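Local coordinates for protein putidaredoxin reductase (Pseudomonas putida, PDB 1Q1R) that probably passes electrons from NADH through bound FAD to the iron-sulfur protein putidaredoxin, supplying the cytochrome P450cam monooxygenase, at residues 91-94 and 100-103; 217-220 and 225-228; 363-368 and 373-378; 380-385 and 406-411; 386-389 and 393-396. All blocks are in the same frame, centred on the assembly; numbering follows the deposited sequence.

Interaction 1 (91-94 and 100-103)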
loop_
_atom_site.group_PDB
_atom_site.type_symbol
_atom_site.label_atom_id
_atom_site.label_comp_id
_atom_site.label_asym_id
_atom_site.label_seq_id
_atom_site.Cartn_x
_atom_site.Cartn_y
_atom_site.Cartn_z
ATOM N N GLN A 91 -25.148 17.808 7.030
ATOM C CA GLN A 91 -23.709 17.987 6.872
ATOM C C GLN A 91 -23.019 17.753 8.212
ATOM O O GLN A 91 -22.393 18.652 8.773
ATOM C CB GLN A 91 -23.390 19.394 6.353
ATOM C CG GLN A 91 -23.628 19.576 4.861
ATOM C CD GLN A 91 -23.373 20.999 4.398
ATOM O OE1 GLN A 91 -22.329 21.584 4.690
ATOM N NE2 GLN A 91 -24.327 21.561 3.665
ATOM N N GLN A 92 -23.150 16.535 8.723
ATOM C CA GLN A 92 -22.539 16.170 9.993
ATOM C C GLN A 92 -22.066 14.730 9.940
ATOM O O GLN A 92 -22.581 13.923 9.166
ATOM C CB GLN A 92 -23.548 16.275 11.142
ATOM C CG GLN A 92 -24.341 17.561 11.220
ATOM C CD GLN A 92 -25.361 17.525 12.346
ATOM O OE1 GLN A 92 -26.161 16.591 12.444
ATOM N NE2 GLN A 92 -25.339 18.541 13.202
ATOM N N VAL A 93 -21.076 14.419 10.765
ATOM C CA VAL A 93 -20.573 13.060 10.866
ATOM C C VAL A 93 -20.928 12.644 12.289
ATOM O O VAL A 93 -20.746 13.420 13.228
ATOM C CB VAL A 93 -19.038 12.985 10.657
ATOM C CG1 VAL A 93 -18.701 13.231 9.191
ATOM C CG2 VAL A 93 -18.336 14.005 11.538
ATOM N N ILE A 94 -21.456 11.436 12.443
ATOM C CA ILE A 94 -21.845 10.951 13.759
ATOM C C ILE A 94 -20.785 10.045 14.364
ATOM O O ILE A 94 -20.340 9.087 13.733
ATOM C CB ILE A 94 -23.174 10.170 13.698
ATOM C CG1 ILE A 94 -24.243 11.012 12.989
ATOM C CG2 ILE A 94 -23.621 9.798 15.107
ATOM C CD1 ILE A 94 -24.473 12.376 13.600
ATOM N N ALA A 100 -21.961 14.603 17.213
ATOM C CA ALA A 100 -21.990 14.923 15.789
ATOM C C ALA A 100 -21.124 16.140 15.482
ATOM O O ALA A 100 -21.147 17.132 16.214
ATOM C CB ALA A 100 -23.426 15.176 15.340
ATOM N N LEU A 101 -20.359 16.057 14.399
ATOM C CA LEU A 101 -19.489 17.155 13.996
ATOM C C LEU A 101 -19.976 17.740 12.680
ATOM O O LEU A 101 -20.225 17.002 11.726
ATOM C CB LEU A 101 -18.048 16.664 13.831
ATOM C CG LEU A 101 -17.372 16.009 15.037
ATOM C CD1 LEU A 101 -15.973 15.550 14.639
ATOM C CD2 LEU A 101 -17.307 16.991 16.198
ATOM N N ASP A 102 -20.111 19.062 12.632
ATOM C CA ASP A 102 -20.568 19.735 11.422
ATOM C C ASP A 102 -19.412 19.935 10.450
ATOM O O ASP A 102 -18.268 20.147 10.861
ATOM C CB ASP A 102 -21.183 21.098 11.756
ATOM C CG ASP A 102 -22.368 20.991 12.694
ATOM O OD1 ASP A 102 -23.227 20.110 12.478
ATOM O OD2 ASP A 102 -22.445 21.797 13.644
ATOM N N TYR A 103 -19.718 19.874 9.158
ATOM C CA TYR A 103 -18.695 20.049 8.139
ATOM C C TYR A 103 -19.203 20.814 6.929
ATOM O O TYR A 103 -20.388 20.767 6.595
ATOM C CB TYR A 103 -18.163 18.682 7.687
ATOM C CG TYR A 103 -19.152 17.829 6.910
ATOM C CD1 TYR A 103 -19.438 18.094 5.568
ATOM C CD2 TYR A 103 -19.794 16.749 7.513
ATOM C CE1 TYR A 103 -20.336 17.303 4.848
ATOM C CE2 TYR A 103 -20.692 15.950 6.803
ATOM C CZ TYR A 103 -20.959 16.234 5.471
ATOM O OH TYR A 103 -21.849 15.450 4.770
#
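With chi1 at 68°, Tyr103 has its CG wedged between its own backbone N and carbonyl carbon, a torsion that folds the ring back beneath residues 91-92. One ring face takes the backbone of Gln91, its C offset toward the rim, and Gln91 CB adds a CH-pi contact 4.1 Å from the ring centroid. Gln92 and Asp102 instead turn CG beside their backbone N and run side by side. There Gln92 NE2 donates to Asp102 OD1 at 2.7 Å, in the amide plane, with amide and carboxylate only 11° from coplanar. On that same face Ile94 CD1 presses tightly on Ala100 CB at 3.5 Å; on the opposite one Val93 CG2 rests 3.5 Å from Leu101 CB. The ladder itself consists of the paired bonds between Val93 and Leu101 plus Tyr103 N to Gln91 O at 3.0 Å. Gln91 and Gln92 both face Asn87 in a G1 bulge, while Val93 and Tyr103 reach Val8. This hairpin belongs to the antiparallel three-stranded sheet that accompanies the parallel FAD-binding sheet in glutathione reductase folds.

Interaction 2 (217-220 and 225-228); sequences FEMS and KVTA
Three donors converge on the carbonyl oxygen of Glu218. The main one is Thr227 N, 2.9 Å from Glu218 O with an almost straight N-H...O angle of 179°; the hydroxyl OG1 of Thr227 and the next amide, Ala228 N at 3.4 Å, add weak bonds to the same oxygen. Thr227 OG1 sits between its own backbone N and carbonyl carbon (chi1 55°), which swings the hydroxyl back toward the strand opposite. In return Glu218 N donates to Ala228 O at 3.0 Å. Having two residues, Thr227 and Ala228, against Glu218 shifts the register by one. Beyond the shift Met219 pairs with Val226, its CG 4.3 Å from Val226 CG2; on the other side of it Phe217 CD2 meets Val226 CG1 obliquely and Ala228 O lies at the ring edge of Phe217.

Toward the turn Ser220 and Lys225 clasp each other: Ser220 N reaches Lys225 O at 2.8 Å nearly end-on to the carbonyl, and Lys225 N returns a bond to Ser220 OG at 3.1 Å. Glu218 OE1 rests 3.3 Å from Ala228 CB, but its polar partner is Arg236, in a salt bridge. Phe217 and Met219 lean on Val124 of helix 123-126. The doubled residues opposite Glu218 form a classic beta bulge in the hairpin of strands 214-219 and 226-231, part of a three-stranded antiparallel sheet.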
loop_
_atom_site.group_PDB
_atom_site.type_symbol
_atom_site.label_atom_id
_atom_site.label_comp_id
_atom_site.label_asym_id
_atom_site.label_seq_id
_atom_site.Cartn_x
_atom_site.Cartn_y
_atom_site.Cartn_z
ATOM N N PHE A 217 -5.809 -25.118 11.587
ATOM C CA PHE A 217 -4.710 -25.014 12.540
ATOM C C PHE A 217 -4.874 -25.933 13.743
ATOM O O PHE A 217 -5.978 -26.379 14.056
ATOM C CB PHE A 217 -4.595 -23.576 13.078
ATOM C CG PHE A 217 -4.556 -22.517 12.014
ATOM C CD1 PHE A 217 -5.728 -22.056 11.428
ATOM C CD2 PHE A 217 -3.344 -21.978 11.600
ATOM C CE1 PHE A 217 -5.694 -21.069 10.441
ATOM C CE2 PHE A 217 -3.297 -20.995 10.618
ATOM C CZ PHE A 217 -4.476 -20.539 10.036
ATOM N N GLU A 218 -3.759 -26.210 14.408
ATOM C CA GLU A 218 -3.773 -27.001 15.629
ATOM C C GLU A 218 -3.443 -25.950 16.683
ATOM O O GLU A 218 -2.672 -25.025 16.409
ATOM C CB GLU A 218 -2.697 -28.086 15.604
ATOM C CG GLU A 218 -2.877 -29.082 14.475
ATOM C CD GLU A 218 -1.867 -30.210 14.508
ATOM O OE1 GLU A 218 -0.717 -29.983 14.934
ATOM O OE2 GLU A 218 -2.225 -31.330 14.086
ATOM N N MET A 219 -4.035 -26.068 17.866
ATOM C CA MET A 219 -3.794 -25.098 18.926
ATOM C C MET A 219 -3.610 -25.717 20.296
ATOM O O MET A 219 -4.087 -26.817 20.550
ATOM C CB MET A 219 -4.951 -24.113 18.996
ATOM C CG MET A 219 -5.069 -23.239 17.780
ATOM S SD MET A 219 -6.330 -22.042 18.084
ATOM C CE MET A 219 -5.463 -20.938 19.217
ATOM N N SER A 220 -2.919 -24.994 21.177
ATOM C CA SER A 220 -2.684 -25.460 22.540
ATOM C C SER A 220 -3.902 -25.094 23.382
ATOM O O SER A 220 -4.429 -23.988 23.280
ATOM C CB SER A 220 -1.422 -24.807 23.121
ATOM O OG SER A 220 -1.523 -23.392 23.094
ATOM N N LYS A 225 -2.782 -20.864 21.910
ATOM C CA LYS A 225 -1.867 -20.391 20.881
ATOM C C LYS A 225 -1.804 -21.398 19.738
ATOM O O LYS A 225 -2.062 -22.585 19.934
ATOM C CB LYS A 225 -0.467 -20.192 21.469
ATOM C CG LYS A 225 -0.389 -19.034 22.460
ATOM C CD LYS A 225 0.961 -18.942 23.171
ATOM C CE LYS A 225 2.120 -18.739 22.208
ATOM N NZ LYS A 225 3.398 -18.450 22.940
ATOM N N VAL A 226 -1.475 -20.916 18.543
ATOM C CA VAL A 226 -1.358 -21.793 17.386
ATOM C C VAL A 226 -0.071 -22.592 17.547
ATOM O O VAL A 226 0.953 -22.048 17.965
ATOM C CB VAL A 226 -1.278 -20.981 16.070
ATOM C CG1 VAL A 226 -0.945 -21.913 14.894
ATOM C CG2 VAL A 226 -2.601 -20.261 15.822
ATOM N N THR A 227 -0.128 -23.884 17.241
ATOM C CA THR A 227 1.049 -24.732 17.331
ATOM C C THR A 227 1.395 -25.298 15.963
ATOM O O THR A 227 2.496 -25.807 15.759
ATOM C CB THR A 227 0.842 -25.909 18.315
ATOM O OG1 THR A 227 -0.331 -26.641 17.943
ATOM C CG2 THR A 227 0.690 -25.392 19.740
ATOM N N ALA A 228 0.458 -25.218 15.021
ATOM C CA ALA A 228 0.719 -25.733 13.681
ATOM C C ALA A 228 -0.290 -25.271 12.635
ATOM O O ALA A 228 -1.452 -25.008 12.940
ATOM C CB ALA A 228 0.774 -27.264 13.713
#

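Interaction 3 (363-368 and 373-378); sequences VFYLQG and AVDTVN
Phe364 and Val374 pack closely side by side in this beta hairpin, whose strands 360-367 and 370-377 lie within the five-stranded antiparallel sheet of the C-terminal domain. Val374 CG2 comes to 3.4 Å from Phe364 CD2, while Val374 CG1 stands over the ring face, 4.2 Å from its centroid and 14° off the normal. Backbone bonds flank this pair: Val363 N to Asp375 O and Tyr365 N to Ala373 O, both 2.8 Å, with Asp375 N answering to Val363 O. Here every touching residue is buried. Toward the turn the grip slackens, for Ala373 N reaches Tyr365 O only weakly at 3.4 Å, and the exposed Gln367 and Gly368 make no contact with 373-378. On the other face, Tyr365 and Asp375 cross with ring and carboxylate planes 58° apart, beside Thr189. The Tyr365 hydroxyl has a second weak bond, from Ala190 N, in addition to the weak one it donates across the strands, 2.8 Å from Tyr365 OH to Asp375 OD1.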
loop_
_atom_site.group_PDB
_atom_site.type_symbol
_atom_site.label_atom_id
_atom_site.label_comp_id
_atom_site.label_asym_id
_atom_site.label_seq_id
_atom_site.Cartn_x
_atom_site.Cartn_y
_atom_site.Cartn_z
ATOM N N VAL A 363 12.693 -4.521 -15.690
ATOM C CA VAL A 363 11.783 -5.327 -16.486
ATOM C C VAL A 363 10.703 -4.419 -17.048
ATOM O O VAL A 363 9.952 -3.779 -16.297
ATOM C CB VAL A 363 11.127 -6.446 -15.636
ATOM C CG1 VAL A 363 10.268 -7.343 -16.518
ATOM C CG2 VAL A 363 12.204 -7.272 -14.946
ATOM N N PHE A 364 10.639 -4.350 -18.373
ATOM C CA PHE A 364 9.653 -3.509 -19.037
ATOM C C PHE A 364 8.425 -4.315 -19.437
ATOM O O PHE A 364 8.539 -5.346 -20.090
ATOM C CB PHE A 364 10.267 -2.847 -20.282
ATOM C CG PHE A 364 11.421 -1.929 -19.977
ATOM C CD1 PHE A 364 12.696 -2.440 -19.748
ATOM C CD2 PHE A 364 11.224 -0.552 -19.884
ATOM C CE1 PHE A 364 13.756 -1.595 -19.427
ATOM C CE2 PHE A 364 12.278 0.300 -19.563
ATOM C CZ PHE A 364 13.545 -0.221 -19.332
ATOM N N TYR A 365 7.253 -3.842 -19.032
ATOM C CA TYR A 365 5.998 -4.509 -19.367
ATOM C C TYR A 365 5.357 -3.755 -20.523
ATOM O O TYR A 365 5.040 -2.570 -20.399
ATOM C CB TYR A 365 5.052 -4.517 -18.163
ATOM C CG TYR A 365 5.556 -5.348 -17.004
ATOM C CD1 TYR A 365 6.632 -4.919 -16.227
ATOM C CD2 TYR A 365 4.973 -6.576 -16.704
ATOM C CE1 TYR A 365 7.118 -5.696 -15.180
ATOM C CE2 TYR A 365 5.450 -7.361 -15.657
ATOM C CZ TYR A 365 6.520 -6.917 -14.901
ATOM O OH TYR A 365 6.995 -7.699 -13.874
ATOM N N LEU A 366 5.169 -4.440 -21.649
ATOM C CA LEU A 366 4.583 -3.810 -22.823
ATOM C C LEU A 366 3.305 -4.466 -23.329
ATOM O O LEU A 366 3.076 -5.661 -23.147
ATOM C CB LEU A 366 5.594 -3.783 -23.981
ATOM C CG LEU A 366 6.919 -3.031 -23.822
ATOM C CD1 LEU A 366 7.853 -3.810 -22.909
ATOM C CD2 LEU A 366 7.560 -2.840 -25.191
ATOM N N GLN A 367 2.475 -3.647 -23.963
ATOM C CA GLN A 367 1.237 -4.093 -24.580
ATOM C C GLN A 367 1.444 -3.572 -25.993
ATOM O O GLN A 367 1.113 -2.428 -26.302
ATOM C CB GLN A 367 0.025 -3.418 -23.944
ATOM C CG GLN A 367 -1.293 -3.980 -24.441
ATOM C CD GLN A 367 -2.495 -3.280 -23.841
ATOM O OE1 GLN A 367 -3.628 -3.742 -23.986
ATOM N NE2 GLN A 367 -2.259 -2.159 -23.172
ATOM N N GLY A 368 2.023 -4.412 -26.841
ATOM C CA GLY A 368 2.321 -3.992 -28.196
ATOM C C GLY A 368 3.678 -3.317 -28.117
ATOM O O GLY A 368 4.675 -3.961 -27.788
ATOM N N ALA A 373 4.493 -0.552 -17.665
ATOM C CA ALA A 373 5.140 -0.427 -16.368
ATOM C C ALA A 373 6.562 -0.951 -16.414
ATOM O O ALA A 373 6.959 -1.629 -17.359
ATOM C CB ALA A 373 4.343 -1.199 -15.315
ATOM N N VAL A 374 7.331 -0.624 -15.383
ATOM C CA VAL A 374 8.703 -1.087 -15.289
ATOM C C VAL A 374 9.023 -1.409 -13.841
ATOM O O VAL A 374 8.776 -0.599 -12.946
ATOM C CB VAL A 374 9.712 -0.027 -15.777
ATOM C CG1 VAL A 374 11.124 -0.608 -15.743
ATOM C CG2 VAL A 374 9.358 0.431 -17.188
ATOM N N ASP A 375 9.540 -2.608 -13.611
ATOM C CA ASP A 375 9.937 -3.012 -12.272
ATOM C C ASP A 375 11.460 -2.911 -12.300
ATOM O O ASP A 375 12.108 -3.521 -13.152
ATOM C CB ASP A 375 9.518 -4.462 -11.984
ATOM C CG ASP A 375 8.005 -4.630 -11.833
ATOM O OD1 ASP A 375 7.539 -5.791 -11.847
ATOM O OD2 ASP A 375 7.283 -3.619 -11.695
ATOM N N THR A 376 12.033 -2.121 -11.400
ATOM C CA THR A 376 13.482 -1.990 -11.354
ATOM C C THR A 376 14.029 -2.588 -10.070
ATOM O O THR A 376 13.429 -2.453 -9.002
ATOM C CB THR A 376 13.926 -0.516 -11.455
ATOM O OG1 THR A 376 13.444 0.214 -10.322
ATOM C CG2 THR A 376 13.378 0.113 -12.729
ATOM N N VAL A 377 15.168 -3.263 -10.187
ATOM C CA VAL A 377 15.823 -3.893 -9.046
ATOM C C VAL A 377 17.226 -3.313 -8.923
ATOM O O VAL A 377 18.112 -3.623 -9.723
ATOM C CB VAL A 377 15.903 -5.420 -9.238
ATOM C CG1 VAL A 377 16.725 -6.046 -8.126
ATOM C CG2 VAL A 377 14.497 -6.004 -9.263
ATOM N N ASN A 378 17.414 -2.469 -7.912
ATOM C CA ASN A 378 18.685 -1.794 -7.672
ATOM C C ASN A 378 19.078 -0.913 -8.855
ATOM O O ASN A 378 20.254 -0.806 -9.195
ATOM C CB ASN A 378 19.810 -2.795 -7.374
ATOM C CG ASN A 378 19.727 -3.373 -5.965
ATOM O OD1 ASN A 378 19.271 -2.705 -5.029
ATOM N ND2 ASN A 378 20.184 -4.608 -5.805
#

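Interaction 4 (380-385 and 406-411); sequences PVEFNQ and VPLKEI
Van der Waals contact comes from Leu408, which is directed at helix 380-391 and runs antiparallel to the Gln385 side chain. Its CD2 lies 3.9 Å from Glu382 CB, and its CB meets Gln385 OE1 at 3.5 Å. The other end of the same amide, Gln385 NE2, touches Lys409 CB at 3.5 Å; the extended glutamine thereby lays its amide across the first turn of helix 408-421. No direct hydrogen bond joins the segments; water does that work. One water donates to Glu382 OE2 at 2.6 Å and accepts from Leu408 N at 3.2 Å. Another accepts from both Gln385 NE2, at 3.0 Å, and Lys409 N, at 3.1 Å. The charge of Glu382 is met mainly elsewhere: OE1 binds Arg379 and Ser362, and OE2 forms a salt bridge with Arg353, which would fix the carboxylate that orients the first water. With Pro407 at the N-cap, the first amides of helix 408-421 are bonded through water to side chains of helix 380-391, a water-mediated helix-helix contact in the C-terminal domain.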
loop_
_atom_site.group_PDB
_atom_site.type_symbol
_atom_site.label_atom_id
_atom_site.label_comp_id
_atom_site.label_asym_id
_atom_site.label_seq_id
_atom_site.Cartn_x
_atom_site.Cartn_y
_atom_site.Cartn_z
ATOM N N PRO A 380 17.916 2.754 -9.517
ATOM C CA PRO A 380 17.244 4.026 -9.249
ATOM C C PRO A 380 17.190 4.992 -10.432
ATOM O O PRO A 380 16.200 5.699 -10.613
ATOM C CB PRO A 380 18.032 4.583 -8.062
ATOM C CG PRO A 380 19.405 4.025 -8.269
ATOM C CD PRO A 380 19.109 2.600 -8.663
ATOM N N VAL A 381 18.246 5.023 -11.240
ATOM C CA VAL A 381 18.263 5.924 -12.384
ATOM C C VAL A 381 17.299 5.459 -13.469
ATOM O O VAL A 381 16.500 6.253 -13.978
ATOM C CB VAL A 381 19.680 6.059 -12.981
ATOM C CG1 VAL A 381 19.649 7.000 -14.181
ATOM C CG2 VAL A 381 20.638 6.591 -11.920
ATOM N N GLU A 382 17.359 4.179 -13.823
ATOM C CA GLU A 382 16.452 3.675 -14.844
ATOM C C GLU A 382 15.014 3.768 -14.338
ATOM O O GLU A 382 14.074 3.851 -15.127
ATOM C CB GLU A 382 16.805 2.233 -15.234
ATOM C CG GLU A 382 18.236 2.082 -15.761
ATOM C CD GLU A 382 18.448 0.832 -16.604
ATOM O OE1 GLU A 382 17.803 -0.205 -16.331
ATOM O OE2 GLU A 382 19.281 0.885 -17.538
ATOM N N PHE A 383 14.838 3.765 -13.019
ATOM C CA PHE A 383 13.495 3.889 -12.461
ATOM C C PHE A 383 12.985 5.305 -12.742
ATOM O O PHE A 383 11.892 5.498 -13.277
ATOM C CB PHE A 383 13.503 3.640 -10.950
ATOM C CG PHE A 383 12.177 3.901 -10.297
ATOM C CD1 PHE A 383 11.082 3.087 -10.572
ATOM C CD2 PHE A 383 12.008 4.991 -9.450
ATOM C CE1 PHE A 383 9.834 3.357 -10.015
ATOM C CE2 PHE A 383 10.766 5.271 -8.888
ATOM C CZ PHE A 383 9.676 4.452 -9.173
ATOM N N ASN A 384 13.783 6.300 -12.377
ATOM C CA ASN A 384 13.398 7.686 -12.611
ATOM C C ASN A 384 13.172 7.929 -14.102
ATOM O O ASN A 384 12.213 8.591 -14.496
ATOM C CB ASN A 384 14.477 8.628 -12.078
ATOM C CG ASN A 384 14.383 8.832 -10.576
ATOM O OD1 ASN A 384 15.338 9.276 -9.935
ATOM N ND2 ASN A 384 13.221 8.526 -10.009
ATOM N N GLN A 385 14.047 7.378 -14.934
ATOM C CA GLN A 385 13.905 7.549 -16.375
ATOM C C GLN A 385 12.638 6.865 -16.876
ATOM O O GLN A 385 11.976 7.364 -17.785
ATOM C CB GLN A 385 15.132 6.986 -17.101
ATOM C CG GLN A 385 16.423 7.694 -16.731
ATOM C CD GLN A 385 17.649 7.045 -17.342
ATOM O OE1 GLN A 385 17.856 5.838 -17.210
ATOM N NE2 GLN A 385 18.477 7.846 -18.006
ATOM N N VAL A 406 23.117 0.329 -24.974
ATOM C CA VAL A 406 22.436 1.562 -25.365
ATOM C C VAL A 406 21.768 2.192 -24.142
ATOM O O VAL A 406 20.758 1.688 -23.653
ATOM C CB VAL A 406 21.345 1.279 -26.420
ATOM C CG1 VAL A 406 20.683 2.574 -26.843
ATOM C CG2 VAL A 406 21.952 0.562 -27.623
ATOM N N PRO A 407 22.328 3.300 -23.629
ATOM C CA PRO A 407 21.760 3.972 -22.457
ATOM C C PRO A 407 20.285 4.336 -22.631
ATOM O O PRO A 407 19.859 4.788 -23.697
ATOM C CB PRO A 407 22.652 5.201 -22.301
ATOM C CG PRO A 407 23.975 4.711 -22.807
ATOM C CD PRO A 407 23.568 3.969 -24.062
ATOM N N LEU A 408 19.511 4.136 -21.570
ATOM C CA LEU A 408 18.086 4.428 -21.599
ATOM C C LEU A 408 17.861 5.903 -21.918
ATOM O O LEU A 408 16.902 6.260 -22.602
ATOM C CB LEU A 408 17.459 4.058 -20.250
ATOM C CG LEU A 408 15.951 3.815 -20.201
ATOM C CD1 LEU A 408 15.538 2.809 -21.270
ATOM C CD2 LEU A 408 15.576 3.301 -18.812
ATOM N N LYS A 409 18.762 6.753 -21.439
ATOM C CA LYS A 409 18.669 8.187 -21.683
ATOM C C LYS A 409 18.631 8.474 -23.187
ATOM O O LYS A 409 17.854 9.306 -23.645
ATOM C CB LYS A 409 19.869 8.912 -21.069
ATOM C CG LYS A 409 19.820 10.430 -21.236
ATOM C CD LYS A 409 21.216 11.053 -21.203
ATOM C CE LYS A 409 21.949 10.756 -19.904
ATOM N NZ LYS A 409 23.322 11.350 -19.896
ATOM N N GLU A 410 19.469 7.783 -23.953
ATOM C CA GLU A 410 19.508 7.997 -25.396
ATOM C C GLU A 410 18.294 7.412 -26.103
ATOM O O GLU A 410 17.854 7.939 -27.124
ATOM C CB GLU A 410 20.803 7.436 -25.991
ATOM C CG GLU A 410 22.028 8.285 -25.652
ATOM C CD GLU A 410 21.804 9.782 -25.921
ATOM O OE1 GLU A 410 21.618 10.176 -27.101
ATOM O OE2 GLU A 410 21.809 10.568 -24.941
ATOM N N ILE A 411 17.745 6.330 -25.560
ATOM C CA ILE A 411 16.558 5.718 -26.145
ATOM C C ILE A 411 15.423 6.726 -25.971
ATOM O O ILE A 411 14.599 6.936 -26.868
ATOM C CB ILE A 411 16.199 4.399 -25.425
ATOM C CG1 ILE A 411 17.327 3.381 -25.626
ATOM C CG2 ILE A 411 14.880 3.852 -25.956
ATOM C CD1 ILE A 411 17.159 2.087 -24.841
HETATM O O HOH W 1 20.542 2.699 -18.927
HETATM O O HOH W 2 20.841 6.419 -19.206
#

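Interaction 5 (386-389 and 393-396); sequences SKQI and RLPV
The flat group at the centre is the carbonyl of Ile389, which receives Leu394 N in its own plane, on a lone pair, at 3.0 Å between Ile389 O and Leu394 N and with an N-H...O angle of 150°. Arg393, at positive phi, turns the chain back to make this possible: it is the C-prime residue of a Schellman motif that ends helix 380-391. The reversal lays Leu394 against the helix it has just left. Its CD1 meets Gln388 CG at 4.1 Å and Ile389 CG1 at 4.4 Å. Beyond Pro395, the centre of an inverse gamma turn, Val396 crosses Ile389 at about a right angle; Val396 CG1 lies 3.9 Å from Ile389 CG1, and Val396 CG2 comes 4.0 Å from Ile389 CG2. Val371 of strand 370-377 touches both Ile389 and Val396, while Leu394 also packs on Ile412 of helix 408-421. One backbone bond thus joins the two segments within the motif that ends the helix, and aliphatic contacts bury Leu394 and Val396 of the returning chain.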
loop_
_atom_site.group_PDB
_atom_site.type_symbol
_atom_site.label_atom_id
_atom_site.label_comp_id
_atom_site.label_asym_id
_atom_site.label_seq_id
_atom_site.Cartn_x
_atom_site.Cartn_y
_atom_site.Cartn_z
ATOM N N SER A 386 12.296 5.729 -16.274
ATOM C CA SER A 386 11.104 4.989 -16.677
ATOM C C SER A 386 9.815 5.731 -16.334
ATOM O O SER A 386 8.813 5.589 -17.035
ATOM C CB SER A 386 11.094 3.597 -16.038
ATOM O OG SER A 386 12.160 2.802 -16.538
ATOM N N LYS A 387 9.835 6.512 -15.257
ATOM C CA LYS A 387 8.655 7.284 -14.866
ATOM C C LYS A 387 8.297 8.220 -16.007
ATOM O O LYS A 387 7.132 8.380 -16.364
ATOM C CB LYS A 387 8.935 8.141 -13.630
ATOM C CG LYS A 387 8.949 7.420 -12.304
ATOM C CD LYS A 387 9.154 8.455 -11.205
ATOM C CE LYS A 387 8.942 7.885 -9.822
ATOM N NZ LYS A 387 9.163 8.938 -8.788
ATOM N N GLN A 388 9.325 8.846 -16.567
ATOM C CA GLN A 388 9.163 9.780 -17.671
ATOM C C GLN A 388 8.554 9.082 -18.890
ATOM O O GLN A 388 7.659 9.620 -19.541
ATOM C CB GLN A 388 10.527 10.379 -18.022
ATOM C CG GLN A 388 10.507 11.427 -19.116
ATOM C CD GLN A 388 11.898 11.949 -19.442
ATOM O OE1 GLN A 388 12.056 12.864 -20.255
ATOM N NE2 GLN A 388 12.915 11.366 -18.808
ATOM N N ILE A 389 9.043 7.884 -19.193
ATOM C CA ILE A 389 8.544 7.116 -20.333
ATOM C C ILE A 389 7.048 6.817 -20.198
ATOM O O ILE A 389 6.292 6.936 -21.167
ATOM C CB ILE A 389 9.322 5.777 -20.480
ATOM C CG1 ILE A 389 10.770 6.061 -20.876
ATOM C CG2 ILE A 389 8.655 4.882 -21.522
ATOM C CD1 ILE A 389 11.699 4.865 -20.746
ATOM N N ARG A 393 4.165 9.027 -22.057
ATOM C CA ARG A 393 3.845 8.150 -23.177
ATOM C C ARG A 393 4.901 8.241 -24.279
ATOM O O ARG A 393 4.567 8.370 -25.456
ATOM C CB ARG A 393 2.482 8.533 -23.755
ATOM C CG ARG A 393 1.330 7.665 -23.297
ATOM C CD ARG A 393 1.458 6.257 -23.860
ATOM N NE ARG A 393 0.210 5.509 -23.748
ATOM C CZ ARG A 393 -0.929 5.870 -24.332
ATOM N NH1 ARG A 393 -0.977 6.972 -25.073
ATOM N NH2 ARG A 393 -2.020 5.132 -24.178
ATOM N N LEU A 394 6.173 8.175 -23.901
ATOM C CA LEU A 394 7.248 8.263 -24.880
ATOM C C LEU A 394 7.360 7.011 -25.746
ATOM O O LEU A 394 7.371 5.888 -25.239
ATOM C CB LEU A 394 8.583 8.522 -24.184
ATOM C CG LEU A 394 8.715 9.818 -23.383
ATOM C CD1 LEU A 394 10.140 9.957 -22.891
ATOM C CD2 LEU A 394 8.339 11.006 -24.248
ATOM N N PRO A 395 7.451 7.196 -27.072
ATOM C CA PRO A 395 7.566 6.095 -28.037
ATOM C C PRO A 395 8.955 5.457 -28.090
ATOM O O PRO A 395 9.591 5.416 -29.147
ATOM C CB PRO A 395 7.189 6.766 -29.353
ATOM C CG PRO A 395 7.756 8.139 -29.185
ATOM C CD PRO A 395 7.355 8.494 -27.766
ATOM N N VAL A 396 9.429 4.959 -26.954
ATOM C CA VAL A 396 10.741 4.328 -26.909
ATOM C C VAL A 396 10.765 3.059 -27.761
ATOM O O VAL A 396 9.787 2.311 -27.798
ATOM C CB VAL A 396 11.139 3.955 -25.470
ATOM C CG1 VAL A 396 11.356 5.213 -24.650
ATOM C CG2 VAL A 396 10.061 3.079 -24.841
#

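Interactions 3, 4 and 5 form one cluster in the C-terminal domain, with centres 10 to 12 Å apart. Strand 370-377 leads directly into helix 380-391, which serves both interactions 4 and 5. The hairpin ring joins the group, Phe364 CZ lying 4.1 Å from Leu408 CD2, and Ser386 OG sits 3.7 Å from Val374 CG1. Ile411 CG2 and Val396 CB, 3.8 Å apart, link the last two contacts. Interactions 1 and 2 stand apart, 45 Å between centres, and each is more than 40 Å from the cluster. Bound FAD is about 8 Å from the side chain of Val93 in interaction 1 and about 13 Å from that of Asp375 in interaction 3.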